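Ribose-phosphate pyrophosphokinase (Thermus thermophilus, PDB 7PN0) probably catalyses transfer of the diphosphate group of ATP to ribose 5-phosphate, giving phosphoribosyl pyrophosphate (PRPP). Local coordinates at residues 293-296 against 297-301; 59-62 against 63-66; 176-179 against 180-183; 229-232 against 233-237; 152-155 against 156-160. All coordinates share one frame; numbering follows the deposited sequence.

Contact 1 (293-296 against 297-301); sequences AIWR and IHRGE
I297 leans back over A293, one turn earlier: its N bonds to A293 O at 2.7 Å, and its CG1, beside the backbone N (chi1 -69°), lies 3.2 Å from the same oxygen. The branches beyond rest on F53 and L124 and on R48 of the second subunit, so an alanine here is likely to open a gap between the helix and those strands. H298 N is held by I294 O in a straight bond (N-H...O 174°), while the ring's NE2 bonds to the R1 carbonyl. R299, bent at chi2 and chi3, runs beside the W295 indole; its CG stands 3.8 Å from the centroid of the six-membered ring, 17° off the normal, a CH-pi contact over the face. At G300 phi turns positive, and its N makes weak bonds to R296 O and I297 O. E301 N reaches R296 O at 2.9 Å, and E301 CB packs 3.9 Å from R296 CG. R296 NE pairs with E292 and R296 NH1 with S302 O, whereas E301 OE1, 4.5 Å from R296 NE, lies well out of the guanidinium plane. The 6→1 bond, the weak 5→2 bond and the left-handed glycine define a Schellman motif ending helix 287-299.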
loop_
_atom_site.group_PDB
_atom_site.type_symbol
_atom_site.label_atom_id
_atom_site.label_comp_id
_atom_site.label_asym_id
_atom_site.label_seq_id
_atom_site.Cartn_x
_atom_site.Cartn_y
_atom_site.Cartn_z
ATOM N N ALA A 293 -2.446 -18.433 -25.177
ATOM C CA ALA A 293 -1.874 -17.893 -23.918
ATOM C C ALA A 293 -3.000 -17.702 -22.885
ATOM O O ALA A 293 -2.863 -18.140 -21.718
ATOM C CB ALA A 293 -1.130 -16.613 -24.236
ATOM N N ILE A 294 -4.108 -17.096 -23.289
ATOM C CA ILE A 294 -5.240 -16.837 -22.363
ATOM C C ILE A 294 -5.734 -18.191 -21.856
ATOM O O ILE A 294 -5.922 -18.326 -20.624
ATOM C CB ILE A 294 -6.320 -15.952 -23.002
ATOM C CG1 ILE A 294 -5.808 -14.520 -23.184
ATOM C CG2 ILE A 294 -7.609 -15.985 -22.213
ATOM C CD1 ILE A 294 -6.649 -13.674 -24.120
ATOM N N TRP A 295 -5.925 -19.168 -22.753
ATOM C CA TRP A 295 -6.394 -20.524 -22.352
ATOM C C TRP A 295 -5.457 -21.067 -21.258
ATOM O O TRP A 295 -5.932 -21.544 -20.205
ATOM C CB TRP A 295 -6.489 -21.443 -23.578
ATOM C CG TRP A 295 -6.978 -22.808 -23.203
ATOM C CD1 TRP A 295 -6.293 -23.985 -23.274
ATOM C CD2 TRP A 295 -8.274 -23.120 -22.666
ATOM N NE1 TRP A 295 -7.083 -25.013 -22.838
ATOM C CE2 TRP A 295 -8.286 -24.511 -22.415
ATOM C CE3 TRP A 295 -9.404 -22.356 -22.322
ATOM C CZ2 TRP A 295 -9.395 -25.147 -21.853
ATOM C CZ3 TRP A 295 -10.495 -22.985 -21.751
ATOM C CH2 TRP A 295 -10.490 -24.367 -21.538
ATOM N N ARG A 296 -4.157 -20.912 -21.450
ATOM C CA ARG A 296 -3.149 -21.492 -20.536
ATOM C C ARG A 296 -3.083 -20.678 -19.241
ATOM O O ARG A 296 -2.991 -21.290 -18.184
ATOM C CB ARG A 296 -1.813 -21.531 -21.250
ATOM C CG ARG A 296 -1.840 -22.563 -22.350
ATOM C CD ARG A 296 -0.491 -22.818 -22.907
ATOM N NE ARG A 296 -0.645 -23.691 -24.070
ATOM C CZ ARG A 296 0.323 -24.431 -24.551
ATOM N NH1 ARG A 296 1.508 -24.411 -23.977
ATOM N NH2 ARG A 296 0.114 -25.188 -25.610
ATOM N N ILE A 297 -3.206 -19.359 -19.304
ATOM C CA ILE A 297 -3.282 -18.543 -18.055
ATOM C C ILE A 297 -4.469 -19.023 -17.213
ATOM O O ILE A 297 -4.304 -19.219 -16.029
ATOM C CB ILE A 297 -3.394 -17.044 -18.402
ATOM C CG1 ILE A 297 -2.109 -16.517 -19.018
ATOM C CG2 ILE A 297 -3.764 -16.235 -17.180
ATOM C CD1 ILE A 297 -2.246 -15.269 -19.864
ATOM N N HIS A 298 -5.645 -19.112 -17.827
ATOM C CA HIS A 298 -6.926 -19.577 -17.231
ATOM C C HIS A 298 -6.796 -20.980 -16.610
ATOM O O HIS A 298 -7.323 -21.182 -15.504
ATOM C CB HIS A 298 -8.066 -19.583 -18.260
ATOM C CG HIS A 298 -9.379 -19.919 -17.653
ATOM N ND1 HIS A 298 -10.137 -21.065 -18.041
ATOM C CD2 HIS A 298 -10.039 -19.359 -16.631
ATOM C CE1 HIS A 298 -11.219 -21.107 -17.291
ATOM N NE2 HIS A 298 -11.189 -20.079 -16.430
ATOM N N ARG A 299 -6.124 -21.912 -17.274
ATOM C CA ARG A 299 -6.075 -23.327 -16.827
ATOM C C ARG A 299 -4.811 -23.601 -16.013
ATOM O O ARG A 299 -4.716 -24.708 -15.488
ATOM C CB ARG A 299 -6.141 -24.240 -18.041
ATOM C CG ARG A 299 -7.383 -24.073 -18.903
ATOM C CD ARG A 299 -8.678 -24.578 -18.289
ATOM N NE ARG A 299 -8.538 -25.863 -17.612
ATOM C CZ ARG A 299 -9.204 -26.236 -16.518
ATOM N NH1 ARG A 299 -10.093 -25.431 -15.951
ATOM N NH2 ARG A 299 -8.965 -27.422 -15.984
ATOM N N GLY A 300 -3.869 -22.645 -15.907
ATOM C CA GLY A 300 -2.590 -22.846 -15.186
ATOM C C GLY A 300 -1.614 -23.746 -15.929
ATOM O O GLY A 300 -0.869 -24.497 -15.270
ATOM N N GLU A 301 -1.646 -23.711 -17.263
ATOM C CA GLU A 301 -0.733 -24.474 -18.143
ATOM C C GLU A 301 0.418 -23.558 -18.564
ATOM O O GLU A 301 0.356 -22.319 -18.350
ATOM C CB GLU A 301 -1.513 -25.023 -19.338
ATOM C CG GLU A 301 -2.567 -26.058 -18.950
ATOM C CD GLU A 301 -3.476 -26.452 -20.115
ATOM O OE1 GLU A 301 -3.356 -25.869 -21.172
ATOM O OE2 GLU A 301 -4.336 -27.305 -19.922
#

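Contact 2 (59-62 against 63-66); sequences VPPV and QDHL
P61 and H65 meet where the chain turns into helix 62-78, and the proline ring can be followed atom by atom. P61 CB starts 3.9 Å from D64 OD2. The next atom, P61 CG, is 3.8 Å from that same oxygen and also stands 4.1 Å above the plane of the H65 imidazole, offset toward its rim. P61 CD finally comes against the imidazole itself; because the ring is probably turned over in the model, only its plane and outline carry weight here. The proline ring thus touches both a carboxylate and an aromatic ring, and the peptide bond before P61 is cis, which probably helps set the direction of its ring.

The P61 carbonyl meets H65 twice. P61 O lies over one face of the imidazole, 3.2 Å from H65 CG, and separately it accepts the backbone H65 N at 3.1 Å with an N-H...O angle of 147°. With chi1 at -71° the H65 ring lies beside its own backbone N, which is what carries it back across that carbonyl. The next residue repeats the pattern: L66 N bonds to V62 O at 2.8 Å and 164°.

The D64 carboxylate has its main partner in R33, a salt bridge through OD2, so its contact with the proline is one of packing. V62 packs on Y93 of the ADP pocket, and its N bonds to D37 of the third subunit, a carboxylate at the helix start. This is a helix N-terminus with P61 at the N-cap, in the strand-to-helix connection following strand 51-55 in the PRTase-like N-terminal domain.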
loop_
_atom_site.group_PDB
_atom_site.type_symbol
_atom_site.label_atom_id
_atom_site.label_comp_id
_atom_site.label_asym_id
_atom_site.label_seq_id
_atom_site.Cartn_x
_atom_site.Cartn_y
_atom_site.Cartn_z
ATOM N N VAL A 59 -3.227 2.398 -29.361
ATOM C CA VAL A 59 -3.303 3.008 -30.719
ATOM C C VAL A 59 -4.191 4.246 -30.654
ATOM O O VAL A 59 -4.971 4.437 -29.703
ATOM C CB VAL A 59 -3.830 1.993 -31.750
ATOM C CG1 VAL A 59 -2.898 0.792 -31.900
ATOM C CG2 VAL A 59 -5.217 1.514 -31.387
ATOM N N PRO A 60 -4.073 5.167 -31.639
ATOM C CA PRO A 60 -4.817 6.424 -31.563
ATOM C C PRO A 60 -6.311 6.154 -31.601
ATOM O O PRO A 60 -6.719 5.307 -32.365
ATOM C CB PRO A 60 -4.308 7.255 -32.752
ATOM C CG PRO A 60 -2.945 6.652 -33.051
ATOM C CD PRO A 60 -3.057 5.186 -32.707
ATOM N N PRO A 61 -7.156 6.856 -30.801
ATOM C CA PRO A 61 -6.710 7.831 -29.775
ATOM C C PRO A 61 -6.174 7.161 -28.491
ATOM O O PRO A 61 -6.894 6.450 -27.813
ATOM C CB PRO A 61 -7.999 8.617 -29.476
ATOM C CG PRO A 61 -9.093 7.595 -29.704
ATOM C CD PRO A 61 -8.619 6.810 -30.912
ATOM N N VAL A 62 -4.892 7.342 -28.218
ATOM C CA VAL A 62 -4.169 6.536 -27.201
ATOM C C VAL A 62 -4.695 6.828 -25.789
ATOM O O VAL A 62 -4.984 5.866 -25.053
ATOM C CB VAL A 62 -2.649 6.736 -27.313
ATOM C CG1 VAL A 62 -1.911 6.040 -26.192
ATOM C CG2 VAL A 62 -2.123 6.238 -28.652
ATOM N N GLN A 63 -4.908 8.071 -25.433
ATOM C CA GLN A 63 -5.256 8.383 -24.029
ATOM C C GLN A 63 -6.690 7.950 -23.759
ATOM O O GLN A 63 -6.979 7.515 -22.651
ATOM C CB GLN A 63 -4.982 9.851 -23.739
ATOM C CG GLN A 63 -3.555 10.114 -23.282
ATOM C CD GLN A 63 -2.559 9.783 -24.362
ATOM O OE1 GLN A 63 -2.419 10.502 -25.355
ATOM N NE2 GLN A 63 -1.856 8.686 -24.194
ATOM N N ASP A 64 -7.578 8.043 -24.733
ATOM C CA ASP A 64 -8.944 7.516 -24.565
ATOM C C ASP A 64 -8.850 6.005 -24.394
ATOM O O ASP A 64 -9.591 5.455 -23.583
ATOM C CB ASP A 64 -9.873 7.864 -25.728
ATOM C CG ASP A 64 -10.393 9.284 -25.815
ATOM O OD1 ASP A 64 -10.413 9.993 -24.785
ATOM O OD2 ASP A 64 -10.810 9.666 -26.950
ATOM N N HIS A 65 -7.952 5.326 -25.116
ATOM C CA HIS A 65 -7.858 3.855 -25.004
ATOM C C HIS A 65 -7.239 3.471 -23.648
ATOM O O HIS A 65 -7.674 2.477 -23.060
ATOM C CB HIS A 65 -7.077 3.305 -26.180
ATOM C CG HIS A 65 -7.825 3.386 -27.461
ATOM N ND1 HIS A 65 -9.203 3.288 -27.533
ATOM C CD2 HIS A 65 -7.383 3.464 -28.731
ATOM C CE1 HIS A 65 -9.579 3.313 -28.810
ATOM N NE2 HIS A 65 -8.503 3.501 -29.551
ATOM N N LEU A 66 -6.233 4.215 -23.183
ATOM C CA LEU A 66 -5.634 4.006 -21.835
ATOM C C LEU A 66 -6.731 4.173 -20.777
ATOM O O LEU A 66 -6.874 3.294 -19.933
ATOM C CB LEU A 66 -4.506 5.023 -21.582
ATOM C CG LEU A 66 -3.967 5.055 -20.155
ATOM C CD1 LEU A 66 -3.558 3.668 -19.692
ATOM C CD2 LEU A 66 -2.806 6.068 -20.030
#

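Contact 3 (176-179 against 180-183); sequences ASAL and ARRL
A one-turn helical contact links A176-A180, S177-R181, A178-R182 and L179-L183 on helix 173-183, the helix of the beta-alpha-beta unit formed with strands 163-167 and 187-194. Each pair is tied by a backbone bond from residue i+4 to residue i, between 2.9 and 3.1 Å for the four N to O pairs, with N-H...O angles of 150° to 159°.

Different sides of the helix do different work. Toward the sheet, A176, L179 and A180 rest on V165. L179 CD1 meets L183 CD1 at 3.7 Å, their side chains at an oblique angle, and both leucines also touch helix 147-157.

On another side R181 bends at chi3 and folds its guanidinium back over the previous turn. One face of that group looks at S177 O, 3.3 Å above its plane, and at A178 CA, 3.5 Å above it. R181 NH2 comes to 2.7 Å from S177 OG, which the serine torsion, with OG opposite the backbone N (chi1 -176°), turns toward the arginine. The R182 side chain instead stays extended and reaches away from the helix to form a salt bridge with E147 and a bond to T308 O.

R203 of the fourth subunit also approaches R181 and S177, so two like charges come close at this interface. The carbonyl of S177 under the guanidinium face may ease this slightly, though no N-H of the guanidinium is directed at that oxygen, whereas R182 has a carboxylate partner of its own.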
loop_
_atom_site.group_PDB
_atom_site.type_symbol
_atom_site.label_atom_id
_atom_site.label_comp_id
_atom_site.label_asym_id
_atom_site.label_seq_id
_atom_site.Cartn_x
_atom_site.Cartn_y
_atom_site.Cartn_z
ATOM N N ALA A 176 17.375 -9.343 -34.813
ATOM C CA ALA A 176 17.811 -9.792 -36.151
ATOM C C ALA A 176 18.556 -11.130 -36.049
ATOM O O ALA A 176 18.305 -12.031 -36.885
ATOM C CB ALA A 176 18.633 -8.719 -36.828
ATOM N N SER A 177 19.454 -11.293 -35.075
ATOM C CA SER A 177 20.227 -12.536 -34.861
ATOM C C SER A 177 19.311 -13.738 -34.585
ATOM O O SER A 177 19.615 -14.863 -35.044
ATOM C CB SER A 177 21.184 -12.346 -33.731
ATOM O OG SER A 177 21.959 -13.512 -33.619
ATOM N N ALA A 178 18.270 -13.538 -33.782
ATOM C CA ALA A 178 17.265 -14.572 -33.442
ATOM C C ALA A 178 16.589 -15.037 -34.727
ATOM O O ALA A 178 16.427 -16.241 -34.879
ATOM C CB ALA A 178 16.229 -14.040 -32.471
ATOM N N LEU A 179 16.162 -14.097 -35.574
ATOM C CA LEU A 179 15.509 -14.392 -36.876
ATOM C C LEU A 179 16.489 -15.170 -37.762
ATOM O O LEU A 179 16.101 -16.191 -38.355
ATOM C CB LEU A 179 15.106 -13.087 -37.561
ATOM C CG LEU A 179 14.532 -13.287 -38.958
ATOM C CD1 LEU A 179 13.235 -14.085 -38.904
ATOM C CD2 LEU A 179 14.299 -11.964 -39.634
ATOM N N ALA A 180 17.731 -14.710 -37.830
ATOM C CA ALA A 180 18.778 -15.346 -38.660
ATOM C C ALA A 180 18.941 -16.798 -38.225
ATOM O O ALA A 180 19.063 -17.688 -39.110
ATOM C CB ALA A 180 20.076 -14.577 -38.557
ATOM N N ARG A 181 19.030 -17.050 -36.926
ATOM C CA ARG A 181 19.265 -18.418 -36.410
ATOM C C ARG A 181 18.044 -19.285 -36.760
ATOM O O ARG A 181 18.259 -20.447 -37.127
ATOM C CB ARG A 181 19.624 -18.401 -34.919
ATOM C CG ARG A 181 21.025 -17.850 -34.633
ATOM C CD ARG A 181 21.504 -17.929 -33.176
ATOM N NE ARG A 181 20.434 -17.617 -32.228
ATOM C CZ ARG A 181 20.169 -16.416 -31.696
ATOM N NH1 ARG A 181 19.128 -16.289 -30.895
ATOM N NH2 ARG A 181 20.915 -15.351 -31.961
ATOM N N ARG A 182 16.829 -18.736 -36.668
ATOM C CA ARG A 182 15.566 -19.475 -36.941
ATOM C C ARG A 182 15.463 -19.870 -38.419
ATOM O O ARG A 182 14.944 -20.981 -38.687
ATOM C CB ARG A 182 14.345 -18.647 -36.542
ATOM C CG ARG A 182 14.028 -18.709 -35.061
ATOM C CD ARG A 182 12.896 -17.757 -34.707
ATOM N NE ARG A 182 12.672 -17.781 -33.280
ATOM C CZ ARG A 182 12.013 -18.724 -32.609
ATOM N NH1 ARG A 182 11.482 -19.787 -33.202
ATOM N NH2 ARG A 182 11.936 -18.615 -31.303
ATOM N N LEU A 183 15.912 -19.006 -39.331
ATOM C CA LEU A 183 15.853 -19.238 -40.804
ATOM C C LEU A 183 17.149 -19.836 -41.378
ATOM O O LEU A 183 17.166 -20.053 -42.594
ATOM C CB LEU A 183 15.574 -17.903 -41.483
ATOM C CG LEU A 183 14.256 -17.258 -41.091
ATOM C CD1 LEU A 183 13.980 -16.048 -41.957
ATOM C CD2 LEU A 183 13.118 -18.266 -41.216
#

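Contact 4 (229-232 against 233-237); sequences EAVE and ALMQA
V231 and M235 stand one turn apart near the C-terminal end of helix 225-236, the helix of a beta-alpha-beta crossover between strands 213-218 and 241-246 in a PRTase-like fold. The turn is regular: A233 N to E229 O, L234 N to A230 O, M235 N to V231 O and Q236 N to E232 O all measure 2.9 Å. The first of these is the straightest, at 166°, and the L234 bond the most bent, at 144°.

Side-chain contact across the turn is thin by comparison, because the chains fan out around the helix. V231 CG1 comes to 4.4 Å from M235 CG, a loose apolar touch, and the methionine then bends at chi2 and chi3 so that its end leads away from V231. V231 itself packs on I216, S262 and P263.

L234 is turned toward the sheet, on I216 and A214. Its CG sits beside its own backbone N (chi1 -89°), and the chain passes close along the preceding turn: L234 CB is 3.3 Å from A230 O. A233 sets its methyl on other strands of the same sheet, against V200, I190 and K192, with A233 CB 3.4 Å from E229 O.

E229 extends away from the following turn and forms a salt bridge with K192, which gives its carboxylate a charged mate outside the helix. E232 extends outward, while the Q236 chain runs back along the E232 carbonyl; both lie near strand 200-206, and the closest approach of the Q236 side chain to the earlier turn is Q236 CG to E232 O, 3.4 Å.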
loop_
_atom_site.group_PDB
_atom_site.type_symbol
_atom_site.label_atom_id
_atom_site.label_comp_id
_atom_site.label_asym_id
_atom_site.label_seq_id
_atom_site.Cartn_x
_atom_site.Cartn_y
_atom_site.Cartn_z
ATOM N N GLU A 229 15.097 4.130 -44.373
ATOM C CA GLU A 229 16.558 4.386 -44.369
ATOM C C GLU A 229 17.286 3.075 -44.636
ATOM O O GLU A 229 18.245 3.062 -45.413
ATOM C CB GLU A 229 17.047 4.889 -43.005
ATOM C CG GLU A 229 16.817 6.352 -42.723
ATOM C CD GLU A 229 17.601 6.870 -41.517
ATOM O OE1 GLU A 229 18.594 6.221 -41.134
ATOM O OE2 GLU A 229 17.214 7.903 -40.950
ATOM N N ALA A 230 16.888 2.002 -43.944
ATOM C CA ALA A 230 17.562 0.696 -44.063
ATOM C C ALA A 230 17.405 0.197 -45.507
ATOM O O ALA A 230 18.395 -0.289 -46.086
ATOM C CB ALA A 230 16.998 -0.263 -43.060
ATOM N N VAL A 231 16.194 0.278 -46.046
ATOM C CA VAL A 231 15.907 -0.241 -47.418
ATOM C C VAL A 231 16.755 0.559 -48.412
ATOM O O VAL A 231 17.354 -0.078 -49.307
ATOM C CB VAL A 231 14.411 -0.177 -47.765
ATOM C CG1 VAL A 231 14.168 -0.549 -49.227
ATOM C CG2 VAL A 231 13.599 -1.080 -46.854
ATOM N N GLU A 232 16.772 1.893 -48.289
ATOM C CA GLU A 232 17.547 2.765 -49.221
ATOM C C GLU A 232 19.028 2.395 -49.122
ATOM O O GLU A 232 19.659 2.194 -50.175
ATOM C CB GLU A 232 17.344 4.250 -48.908
ATOM C CG GLU A 232 16.033 4.835 -49.407
ATOM C CD GLU A 232 16.023 6.358 -49.360
ATOM O OE1 GLU A 232 17.067 6.964 -49.015
ATOM O OE2 GLU A 232 14.980 6.940 -49.658
ATOM N N ALA A 233 19.570 2.290 -47.902
ATOM C CA ALA A 233 20.977 1.898 -47.652
ATOM C C ALA A 233 21.269 0.556 -48.332
ATOM O O ALA A 233 22.352 0.416 -48.916
ATOM C CB ALA A 233 21.271 1.800 -46.180
ATOM N N LEU A 234 20.349 -0.404 -48.213
ATOM C CA LEU A 234 20.545 -1.802 -48.676
ATOM C C LEU A 234 20.515 -1.834 -50.207
ATOM O O LEU A 234 21.327 -2.571 -50.800
ATOM C CB LEU A 234 19.453 -2.696 -48.076
ATOM C CG LEU A 234 19.797 -3.289 -46.712
ATOM C CD1 LEU A 234 18.543 -3.839 -46.010
ATOM C CD2 LEU A 234 20.856 -4.386 -46.848
ATOM N N MET A 235 19.645 -1.052 -50.832
ATOM C CA MET A 235 19.629 -0.977 -52.316
ATOM C C MET A 235 20.902 -0.236 -52.778
ATOM O O MET A 235 21.494 -0.673 -53.766
ATOM C CB MET A 235 18.366 -0.304 -52.847
ATOM C CG MET A 235 17.065 -1.049 -52.508
ATOM S SD MET A 235 17.054 -2.858 -52.768
ATOM C CE MET A 235 16.983 -2.925 -54.562
ATOM N N GLN A 236 21.389 0.764 -52.041
ATOM C CA GLN A 236 22.670 1.448 -52.396
ATOM C C GLN A 236 23.832 0.458 -52.251
ATOM O O GLN A 236 24.791 0.613 -53.017
ATOM C CB GLN A 236 22.931 2.706 -51.560
ATOM C CG GLN A 236 22.072 3.897 -51.953
ATOM C CD GLN A 236 22.003 4.956 -50.870
ATOM O OE1 GLN A 236 22.844 5.037 -49.970
ATOM N NE2 GLN A 236 20.970 5.778 -50.939
ATOM N N ALA A 237 23.774 -0.508 -51.313
ATOM C CA ALA A 237 24.824 -1.546 -51.126
ATOM C C ALA A 237 24.594 -2.709 -52.100
ATOM O O ALA A 237 25.314 -3.731 -51.966
ATOM C CB ALA A 237 24.879 -2.058 -49.699
#

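Contact 5 (152-155 against 156-160); sequences NYFA and TRVDL
Y153 and R157 are brought together by their torsions: chi1 of Y153 at 159° swings the phenol ring forward along the helix, and R157, bent at chi2 and with chi3 nearly eclipsed at 14°, lays its aliphatic part against the ring. R157 CG lies 3.4 Å from Y153 CE1, and R157 CB stands over one ring face, toward its rim. Both polar ends share E266, through a hydrogen bond from Y153 OH and a salt bridge from R157 NH1. A phenylalanine in place of Y153 would probably leave E266 OE1 without its hydroxyl mate. T156, with OG1 in the crowded position between N and carbonyl carbon (chi1 69°), donates from OG1 to Y153 O at 2.8 Å, a side-chain-to-backbone bond. F154 O takes two donors: R157 N at 3.0 Å, from above the carbonyl plane, and V158 N at 3.1 Å, nearly along the C=O direction. V158 CG1 meets the F154 ring at its edge, 4.3 Å from F154 CD1, and L160 CD1 lies 4.3 Å from A155 CB. An i+3 bond beside the i+4 one at F154 O, with R157 and V158 off helical phi/psi, marks the weakly bonded C-terminal end of helix 147-157 passing into a loop.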
loop_
_atom_site.group_PDB
_atom_site.type_symbol
_atom_site.label_atom_id
_atom_site.label_comp_id
_atom_site.label_asym_id
_atom_site.label_seq_id
_atom_site.Cartn_x
_atom_site.Cartn_y
_atom_site.Cartn_z
ATOM N N ASN A 152 8.168 -17.664 -39.550
ATOM C CA ASN A 152 7.249 -18.452 -40.418
ATOM C C ASN A 152 6.899 -17.646 -41.675
ATOM O O ASN A 152 6.954 -18.196 -42.819
ATOM C CB ASN A 152 5.991 -18.887 -39.673
ATOM C CG ASN A 152 5.108 -19.787 -40.524
ATOM O OD1 ASN A 152 5.449 -20.941 -40.725
ATOM N ND2 ASN A 152 3.996 -19.263 -41.020
ATOM N N TYR A 153 6.536 -16.375 -41.497
ATOM C CA TYR A 153 6.175 -15.467 -42.601
ATOM C C TYR A 153 7.307 -15.500 -43.629
ATOM O O TYR A 153 7.067 -15.803 -44.818
ATOM C CB TYR A 153 5.971 -14.029 -42.126
ATOM C CG TYR A 153 6.101 -13.019 -43.236
ATOM C CD1 TYR A 153 5.135 -12.929 -44.230
ATOM C CD2 TYR A 153 7.193 -12.179 -43.320
ATOM C CE1 TYR A 153 5.245 -12.004 -45.250
ATOM C CE2 TYR A 153 7.336 -11.277 -44.359
ATOM C CZ TYR A 153 6.360 -11.190 -45.340
ATOM O OH TYR A 153 6.496 -10.252 -46.338
ATOM N N PHE A 154 8.527 -15.185 -43.198
ATOM C CA PHE A 154 9.665 -15.097 -44.141
ATOM C C PHE A 154 9.880 -16.476 -44.792
ATOM O O PHE A 154 10.130 -16.519 -46.013
ATOM C CB PHE A 154 10.947 -14.617 -43.454
ATOM C CG PHE A 154 11.029 -13.144 -43.170
ATOM C CD1 PHE A 154 11.056 -12.200 -44.187
ATOM C CD2 PHE A 154 11.089 -12.690 -41.853
ATOM C CE1 PHE A 154 11.161 -10.846 -43.903
ATOM C CE2 PHE A 154 11.182 -11.335 -41.577
ATOM C CZ PHE A 154 11.233 -10.419 -42.598
ATOM N N ALA A 155 9.887 -17.558 -44.027
ATOM C CA ALA A 155 10.087 -18.930 -44.546
ATOM C C ALA A 155 9.047 -19.206 -45.650
ATOM O O ALA A 155 9.398 -19.944 -46.577
ATOM C CB ALA A 155 9.994 -19.989 -43.476
ATOM N N THR A 156 7.837 -18.621 -45.584
ATOM C CA THR A 156 6.797 -18.888 -46.611
ATOM C C THR A 156 6.838 -17.894 -47.767
ATOM O O THR A 156 6.057 -18.114 -48.709
ATOM C CB THR A 156 5.392 -18.933 -46.024
ATOM O OG1 THR A 156 5.030 -17.627 -45.615
ATOM C CG2 THR A 156 5.297 -19.936 -44.908
ATOM N N ARG A 157 7.671 -16.858 -47.727
ATOM C CA ARG A 157 7.571 -15.720 -48.676
ATOM C C ARG A 157 8.829 -15.531 -49.513
ATOM O O ARG A 157 8.702 -14.908 -50.595
ATOM C CB ARG A 157 7.306 -14.389 -47.961
ATOM C CG ARG A 157 5.824 -14.066 -47.846
ATOM C CD ARG A 157 5.153 -13.304 -48.997
ATOM N NE ARG A 157 5.915 -13.243 -50.222
ATOM C CZ ARG A 157 5.664 -12.434 -51.240
ATOM N NH1 ARG A 157 4.659 -11.580 -51.200
ATOM N NH2 ARG A 157 6.443 -12.485 -52.301
ATOM N N VAL A 158 10.002 -15.887 -49.002
ATOM C CA VAL A 158 11.277 -15.439 -49.612
ATOM C C VAL A 158 12.116 -16.665 -49.959
ATOM O O VAL A 158 11.937 -17.745 -49.379
ATOM C CB VAL A 158 12.066 -14.437 -48.737
ATOM C CG1 VAL A 158 11.249 -13.208 -48.350
ATOM C CG2 VAL A 158 12.661 -15.107 -47.514
ATOM N N ASP A 159 13.024 -16.426 -50.890
ATOM C CA ASP A 159 14.060 -17.363 -51.358
ATOM C C ASP A 159 15.131 -17.500 -50.276
ATOM O O ASP A 159 16.118 -16.709 -50.271
ATOM C CB ASP A 159 14.618 -16.819 -52.668
ATOM C CG ASP A 159 15.632 -17.743 -53.288
ATOM O OD1 ASP A 159 15.665 -18.963 -52.862
ATOM O OD2 ASP A 159 16.374 -17.223 -54.186
ATOM N N LEU A 160 14.992 -18.496 -49.413
ATOM C CA LEU A 160 15.931 -18.667 -48.288
ATOM C C LEU A 160 17.342 -18.996 -48.809
ATOM O O LEU A 160 18.304 -18.654 -48.082
ATOM C CB LEU A 160 15.397 -19.747 -47.348
ATOM C CG LEU A 160 14.153 -19.345 -46.552
ATOM C CD1 LEU A 160 13.739 -20.477 -45.631
ATOM C CD2 LEU A 160 14.379 -18.060 -45.750
#

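In the fold
Contacts 3 and 5 are the pair that touch: L183 CD1 meets F154 CB at 3.7 Å and L179 CD2 meets F154 CE2 at 3.7 Å, so helices 173-183 and 147-157 pack together, centres 12 Å apart. Contact 4 lies about 10 Å from each of them by nearest atoms. Contact 2 belongs to the N-terminal domain, 33 to 34 Å between centres from contacts 3, 4 and 5. Contact 1 lies on the other side of the chain's centre from contact 4, 43 Å between centres. V62 (contact 2) has its side chain about 8 Å from a bound ADP, E229 (contact 4) about 12 Å and A176 (contact 3) about 14 Å from one.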